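Long-range contact in abietadiene synthase, chloroplastic (Abies grandis, PDB 3S9V), which is a plant terpene synthase of the chloroplast, a mainly helical enzyme with an N-terminal terpene synthase domain and a metal-binding domain: residues F533-L547 / W606-S620. Sequence-based numbering, arbitrary orientation.
Sequences FTVILDDLYDAHGSL and WKVQLEAYTKEAEWS
Tyr541 and Tyr613 mark the nearest backbone approach, CA to CA 6.2 Å, between helices 533-541 and 606-620, whose segments run in roughly the same direction at 29° with axes 10.0 Å apart. Tyr613 is the knob: its side chain enters the hole formed by Thr534, Leu537, Asp538 and Tyr541. CG stands anti to its own carbonyl carbon (chi1 -71°), sending the ring across the other helix until OH lies 3.0 Å from Thr534 O. Asp538 CA sits over one face of this ring and Gln609 NE2 over the opposite one; that amide is itself fixed by Thr643 and Val637. The Asp538 carboxylate lies on the same side as its CA, OD2 above CE1, its plane nearly parallel to the ring.

Tyr541 reaches back over the second helix, CD2 packing 3.4 Å from Tyr613 CB. The two tyrosine rings meet obliquely, planes 41° apart. Thr614 OG1 comes to the edge of the Tyr541 ring, 3.5 Å from CE2, while donating a 2.8 Å hydrogen bond to Leu610 O, which also accepts from Thr614 N. Beyond the ring, Tyr541 OH passes the Leu610 methyls and bonds to Thr554 of helix 547-559.

At the N-terminal end, Leu537 CD1 presses on Trp606 CZ3 at 3.6 Å, with Thr534 CG2 beside CH2 of the same indole; Phe579 and Phe583 add edge-to-face contacts to it. At the C-terminal end of helix 533-541 one water donates to Tyr613 O and, weakly, to Tyr541 O; beyond it, Leu547 CD2 closes on Ala617 CB at 3.7 Å.

Tyr613 makes a single knob-into-hole contact between two helices of the alpha-helical terpene synthase fold. The end of the first helix carries Asp538 and Asp539, and Asp542 follows just after it, together spelling the DDxxD signature, associated with metal binding in relatives; Tyr613 packs directly against its first aspartate.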
loop_
_atom_site.group_PDB
_atom_site.type_symbol
_atom_site.label_atom_id
_atom_site.label_comp_id
_atom_site.label_asym_id
_atom_site.label_seq_id
_atom_site.Cartn_x
_atom_site.Cartn_y
_atom_site.Cartn_z
ATOM N N PHE A 533 -9.645 28.775 -13.806
ATOM C CA PHE A 533 -9.675 29.514 -15.054
ATOM C C PHE A 533 -9.800 28.617 -16.277
ATOM O O PHE A 533 -10.355 29.036 -17.286
ATOM C CB PHE A 533 -8.461 30.431 -15.187
ATOM C CG PHE A 533 -8.750 31.847 -14.782
ATOM C CD1 PHE A 533 -8.313 32.345 -13.561
ATOM C CD2 PHE A 533 -9.527 32.664 -15.599
ATOM C CE1 PHE A 533 -8.645 33.631 -13.156
ATOM C CE2 PHE A 533 -9.866 33.956 -15.203
ATOM C CZ PHE A 533 -9.423 34.438 -13.978
ATOM N N THR A 534 -9.294 27.387 -16.203
ATOM C CA THR A 534 -9.433 26.494 -17.350
ATOM C C THR A 534 -10.903 26.078 -17.450
ATOM O O THR A 534 -11.399 25.798 -18.537
ATOM C CB THR A 534 -8.533 25.233 -17.239
ATOM O OG1 THR A 534 -8.881 24.475 -16.073
ATOM C CG2 THR A 534 -7.082 25.635 -17.148
ATOM N N VAL A 535 -11.599 26.062 -16.315
ATOM C CA VAL A 535 -13.016 25.699 -16.295
ATOM C C VAL A 535 -13.854 26.841 -16.855
ATOM O O VAL A 535 -14.737 26.623 -17.686
ATOM C CB VAL A 535 -13.501 25.380 -14.861
ATOM C CG1 VAL A 535 -15.029 25.389 -14.800
ATOM C CG2 VAL A 535 -12.974 24.024 -14.437
ATOM N N ILE A 536 -13.563 28.054 -16.392
ATOM C CA ILE A 536 -14.262 29.261 -16.825
ATOM C C ILE A 536 -14.095 29.500 -18.327
ATOM O O ILE A 536 -15.075 29.747 -19.041
ATOM C CB ILE A 536 -13.735 30.511 -16.055
ATOM C CG1 ILE A 536 -14.146 30.438 -14.579
ATOM C CG2 ILE A 536 -14.264 31.787 -16.682
ATOM C CD1 ILE A 536 -13.536 31.544 -13.731
ATOM N N LEU A 537 -12.855 29.435 -18.804
ATOM C CA LEU A 537 -12.578 29.651 -20.218
ATOM C C LEU A 537 -13.128 28.504 -21.059
ATOM O O LEU A 537 -13.532 28.699 -22.207
ATOM C CB LEU A 537 -11.073 29.819 -20.448
ATOM C CG LEU A 537 -10.466 31.047 -19.755
ATOM C CD1 LEU A 537 -9.005 31.208 -20.149
ATOM C CD2 LEU A 537 -11.242 32.284 -20.147
ATOM N N ASP A 538 -13.155 27.310 -20.480
ATOM C CA ASP A 538 -13.685 26.154 -21.186
ATOM C C ASP A 538 -15.161 26.414 -21.479
ATOM O O ASP A 538 -15.639 26.140 -22.581
ATOM C CB ASP A 538 -13.555 24.894 -20.331
ATOM C CG ASP A 538 -13.859 23.635 -21.105
ATOM O OD1 ASP A 538 -13.966 22.560 -20.479
ATOM O OD2 ASP A 538 -13.983 23.717 -22.345
ATOM N N ASP A 539 -15.882 26.937 -20.487
ATOM C CA ASP A 539 -17.300 27.233 -20.669
ATOM C C ASP A 539 -17.464 28.400 -21.644
ATOM O O ASP A 539 -18.365 28.399 -22.487
ATOM C CB ASP A 539 -17.972 27.586 -19.333
ATOM C CG ASP A 539 -18.009 26.414 -18.358
ATOM O OD1 ASP A 539 -18.165 25.254 -18.807
ATOM O OD2 ASP A 539 -17.903 26.656 -17.133
ATOM N N LEU A 540 -16.586 29.391 -21.528
ATOM C CA LEU A 540 -16.634 30.553 -22.402
ATOM C C LEU A 540 -16.496 30.136 -23.868
ATOM O O LEU A 540 -17.352 30.454 -24.687
ATOM C CB LEU A 540 -15.519 31.536 -22.042
ATOM C CG LEU A 540 -15.636 32.890 -22.742
ATOM C CD1 LEU A 540 -16.903 33.599 -22.238
ATOM C CD2 LEU A 540 -14.402 33.737 -22.470
ATOM N N TYR A 541 -15.417 29.425 -24.193
ATOM C CA TYR A 541 -15.188 28.977 -25.563
ATOM C C TYR A 541 -16.207 27.952 -26.029
ATOM O O TYR A 541 -16.391 27.764 -27.222
ATOM C CB TYR A 541 -13.783 28.387 -25.725
ATOM C CG TYR A 541 -12.699 29.426 -25.856
ATOM C CD1 TYR A 541 -12.407 30.298 -24.806
ATOM C CD2 TYR A 541 -11.998 29.578 -27.049
ATOM C CE1 TYR A 541 -11.450 31.301 -24.948
ATOM C CE2 TYR A 541 -11.038 30.580 -27.201
ATOM C CZ TYR A 541 -10.775 31.440 -26.149
ATOM O OH TYR A 541 -9.864 32.460 -26.310
ATOM N N ASP A 542 -16.868 27.284 -25.095
ATOM C CA ASP A 542 -17.860 26.282 -25.466
ATOM C C ASP A 542 -19.273 26.840 -25.320
ATOM O O ASP A 542 -20.254 26.113 -25.470
ATOM C CB ASP A 542 -17.697 25.027 -24.597
ATOM C CG ASP A 542 -18.654 23.917 -24.988
ATOM O OD1 ASP A 542 -18.710 23.579 -26.189
ATOM O OD2 ASP A 542 -19.347 23.378 -24.098
ATOM N N ALA A 543 -19.365 28.138 -25.037
ATOM C CA ALA A 543 -20.656 28.798 -24.860
ATOM C C ALA A 543 -21.419 28.884 -26.179
ATOM O O ALA A 543 -22.541 29.391 -26.225
ATOM C CB ALA A 543 -20.455 30.196 -24.276
ATOM N N HIS A 544 -20.802 28.384 -27.246
ATOM C CA HIS A 544 -21.415 28.394 -28.572
ATOM C C HIS A 544 -21.789 29.802 -29.026
ATOM O O HIS A 544 -22.685 29.983 -29.854
ATOM C CB HIS A 544 -22.649 27.485 -28.583
ATOM C CG HIS A 544 -22.323 26.026 -28.478
ATOM N ND1 HIS A 544 -23.252 25.079 -28.104
ATOM C CD2 HIS A 544 -21.172 25.350 -28.716
ATOM C CE1 HIS A 544 -22.688 23.883 -28.114
ATOM N NE2 HIS A 544 -21.427 24.020 -28.481
ATOM N N GLY A 545 -21.097 30.796 -28.473
ATOM C CA GLY A 545 -21.348 32.176 -28.844
ATOM C C GLY A 545 -20.771 32.411 -30.226
ATOM O O GLY A 545 -20.953 31.581 -31.117
ATOM N N SER A 546 -20.074 33.526 -30.421
ATOM C CA SER A 546 -19.487 33.796 -31.726
ATOM C C SER A 546 -17.980 33.584 -31.675
ATOM O O SER A 546 -17.334 33.896 -30.671
ATOM C CB SER A 546 -19.784 35.227 -32.175
ATOM O OG SER A 546 -18.797 36.129 -31.713
ATOM N N LEU A 547 -17.437 33.042 -32.763
ATOM C CA LEU A 547 -16.007 32.790 -32.879
ATOM C C LEU A 547 -15.252 34.111 -32.984
ATOM O O LEU A 547 -14.120 34.235 -32.511
ATOM C CB LEU A 547 -15.730 31.937 -34.111
ATOM C CG LEU A 547 -16.253 30.502 -34.046
ATOM C CD1 LEU A 547 -16.241 29.878 -35.434
ATOM C CD2 LEU A 547 -15.392 29.700 -33.080
ATOM N N TRP A 606 -0.750 29.540 -22.183
ATOM C CA TRP A 606 -2.140 29.854 -22.514
ATOM C C TRP A 606 -2.404 29.927 -24.022
ATOM O O TRP A 606 -3.495 29.580 -24.484
ATOM C CB TRP A 606 -2.572 31.167 -21.834
ATOM C CG TRP A 606 -2.968 30.974 -20.392
ATOM C CD1 TRP A 606 -2.270 31.368 -19.291
ATOM C CD2 TRP A 606 -4.111 30.258 -19.909
ATOM N NE1 TRP A 606 -2.901 30.935 -18.148
ATOM C CE2 TRP A 606 -4.034 30.250 -18.499
ATOM C CE3 TRP A 606 -5.193 29.614 -20.533
ATOM C CZ2 TRP A 606 -4.999 29.620 -17.693
ATOM C CZ3 TRP A 606 -6.154 28.985 -19.733
ATOM C CH2 TRP A 606 -6.046 28.995 -18.324
ATOM N N LYS A 607 -1.409 30.371 -24.784
ATOM C CA LYS A 607 -1.548 30.465 -26.235
ATOM C C LYS A 607 -1.997 29.120 -26.792
ATOM O O LYS A 607 -2.980 29.042 -27.519
ATOM C CB LYS A 607 -0.214 30.866 -26.873
ATOM C CG LYS A 607 -0.176 30.752 -28.397
ATOM C CD LYS A 607 1.219 31.038 -28.934
ATOM C CE LYS A 607 1.332 30.738 -30.425
ATOM N NZ LYS A 607 0.371 31.540 -31.235
ATOM N N VAL A 608 -1.281 28.059 -26.432
ATOM C CA VAL A 608 -1.602 26.720 -26.916
ATOM C C VAL A 608 -2.941 26.218 -26.387
ATOM O O VAL A 608 -3.679 25.534 -27.095
ATOM C CB VAL A 608 -0.478 25.719 -26.546
ATOM C CG1 VAL A 608 -0.849 24.302 -26.989
ATOM C CG2 VAL A 608 0.830 26.154 -27.217
ATOM N N GLN A 609 -3.257 26.571 -25.146
ATOM C CA GLN A 609 -4.511 26.155 -24.532
ATOM C C GLN A 609 -5.716 26.778 -25.247
ATOM O O GLN A 609 -6.693 26.086 -25.566
ATOM C CB GLN A 609 -4.545 26.563 -23.060
ATOM C CG GLN A 609 -5.754 26.032 -22.310
ATOM C CD GLN A 609 -5.766 24.518 -22.279
ATOM O OE1 GLN A 609 -4.814 23.896 -21.809
ATOM N NE2 GLN A 609 -6.839 23.914 -22.782
ATOM N N LEU A 610 -5.644 28.084 -25.492
ATOM C CA LEU A 610 -6.738 28.784 -26.153
ATOM C C LEU A 610 -6.886 28.285 -27.589
ATOM O O LEU A 610 -8.002 28.161 -28.102
ATOM C CB LEU A 610 -6.506 30.297 -26.115
ATOM C CG LEU A 610 -6.371 30.877 -24.696
ATOM C CD1 LEU A 610 -6.277 32.377 -24.775
ATOM C CD2 LEU A 610 -7.555 30.482 -23.846
ATOM N N GLU A 611 -5.758 27.991 -28.228
ATOM C CA GLU A 611 -5.790 27.471 -29.582
ATOM C C GLU A 611 -6.528 26.135 -29.578
ATOM O O GLU A 611 -7.308 25.860 -30.485
ATOM C CB GLU A 611 -4.369 27.314 -30.130
ATOM C CG GLU A 611 -3.936 28.493 -30.986
ATOM C CD GLU A 611 -2.428 28.665 -31.063
ATOM O OE1 GLU A 611 -1.706 27.652 -31.203
ATOM O OE2 GLU A 611 -1.966 29.828 -30.996
ATOM N N ALA A 612 -6.301 25.312 -28.554
ATOM C CA ALA A 612 -6.996 24.030 -28.479
ATOM C C ALA A 612 -8.508 24.262 -28.297
ATOM O O ALA A 612 -9.325 23.574 -28.909
ATOM C CB ALA A 612 -6.442 23.185 -27.327
ATOM N N TYR A 613 -8.877 25.223 -27.451
ATOM C CA TYR A 613 -10.294 25.537 -27.236
ATOM C C TYR A 613 -10.896 26.043 -28.540
ATOM O O TYR A 613 -12.031 25.723 -28.883
ATOM C CB TYR A 613 -10.482 26.627 -26.176
ATOM C CG TYR A 613 -10.181 26.219 -24.756
ATOM C CD1 TYR A 613 -10.483 24.933 -24.292
ATOM C CD2 TYR A 613 -9.634 27.132 -23.854
ATOM C CE1 TYR A 613 -10.247 24.572 -22.964
ATOM C CE2 TYR A 613 -9.397 26.781 -22.522
ATOM C CZ TYR A 613 -9.705 25.505 -22.087
ATOM O OH TYR A 613 -9.477 25.164 -20.774
ATOM N N THR A 614 -10.121 26.847 -29.256
ATOM C CA THR A 614 -10.565 27.415 -30.516
ATOM C C THR A 614 -10.852 26.359 -31.580
ATOM O O THR A 614 -11.812 26.490 -32.336
ATOM C CB THR A 614 -9.525 28.415 -31.056
ATOM O OG1 THR A 614 -9.409 29.512 -30.140
ATOM C CG2 THR A 614 -9.945 28.948 -32.422
ATOM N N LYS A 615 -10.034 25.311 -31.643
ATOM C CA LYS A 615 -10.257 24.275 -32.640
ATOM C C LYS A 615 -11.555 23.529 -32.339
ATOM O O LYS A 615 -12.295 23.190 -33.257
ATOM C CB LYS A 615 -9.082 23.288 -32.689
ATOM C CG LYS A 615 -9.085 22.403 -33.938
ATOM C CD LYS A 615 -7.952 21.385 -33.949
ATOM C CE LYS A 615 -6.575 22.035 -34.061
ATOM N NZ LYS A 615 -6.311 22.615 -35.407
ATOM N N GLU A 616 -11.834 23.268 -31.063
ATOM C CA GLU A 616 -13.070 22.570 -30.699
ATOM C C GLU A 616 -14.285 23.435 -31.028
ATOM O O GLU A 616 -15.296 22.938 -31.518
ATOM C CB GLU A 616 -13.112 22.223 -29.202
ATOM C CG GLU A 616 -11.979 21.338 -28.719
ATOM C CD GLU A 616 -12.309 20.615 -27.417
ATOM O OE1 GLU A 616 -13.009 21.208 -26.562
ATOM O OE2 GLU A 616 -11.856 19.458 -27.250
ATOM N N ALA A 617 -14.179 24.728 -30.747
ATOM C CA ALA A 617 -15.270 25.659 -31.010
ATOM C C ALA A 617 -15.590 25.737 -32.501
ATOM O O ALA A 617 -16.759 25.774 -32.891
ATOM C CB ALA A 617 -14.912 27.044 -30.483
ATOM N N GLU A 618 -14.555 25.771 -33.336
ATOM C CA GLU A 618 -14.756 25.847 -34.779
ATOM C C GLU A 618 -15.384 24.559 -35.285
ATOM O O GLU A 618 -16.270 24.586 -36.139
ATOM C CB GLU A 618 -13.428 26.121 -35.488
ATOM C CG GLU A 618 -12.810 27.445 -35.056
ATOM C CD GLU A 618 -11.423 27.684 -35.626
ATOM O OE1 GLU A 618 -10.638 26.712 -35.710
ATOM O OE2 GLU A 618 -11.116 28.848 -35.968
ATOM N N TRP A 619 -14.930 23.431 -34.749
ATOM C CA TRP A 619 -15.483 22.144 -35.142
ATOM C C TRP A 619 -16.940 22.088 -34.705
ATOM O O TRP A 619 -17.788 21.538 -35.400
ATOM C CB TRP A 619 -14.743 20.991 -34.458
ATOM C CG TRP A 619 -13.385 20.676 -34.988
ATOM C CD1 TRP A 619 -12.873 21.011 -36.209
ATOM C CD2 TRP A 619 -12.385 19.893 -34.333
ATOM N NE1 TRP A 619 -11.617 20.483 -36.355
ATOM C CE2 TRP A 619 -11.292 19.791 -35.219
ATOM C CE3 TRP A 619 -12.307 19.266 -33.083
ATOM C CZ2 TRP A 619 -10.130 19.083 -34.895
ATOM C CZ3 TRP A 619 -11.153 18.561 -32.760
ATOM C CH2 TRP A 619 -10.082 18.476 -33.664
ATOM N N SER A 620 -17.209 22.653 -33.532
ATOM C CA SER A 620 -18.549 22.664 -32.964
ATOM C C SER A 620 -19.534 23.459 -33.817
ATOM O O SER A 620 -20.569 22.934 -34.228
ATOM C CB SER A 620 -18.508 23.234 -31.541
ATOM O OG SER A 620 -19.729 23.001 -30.858
HETATM O O HOH W 1 -14.878 24.999 -27.538
#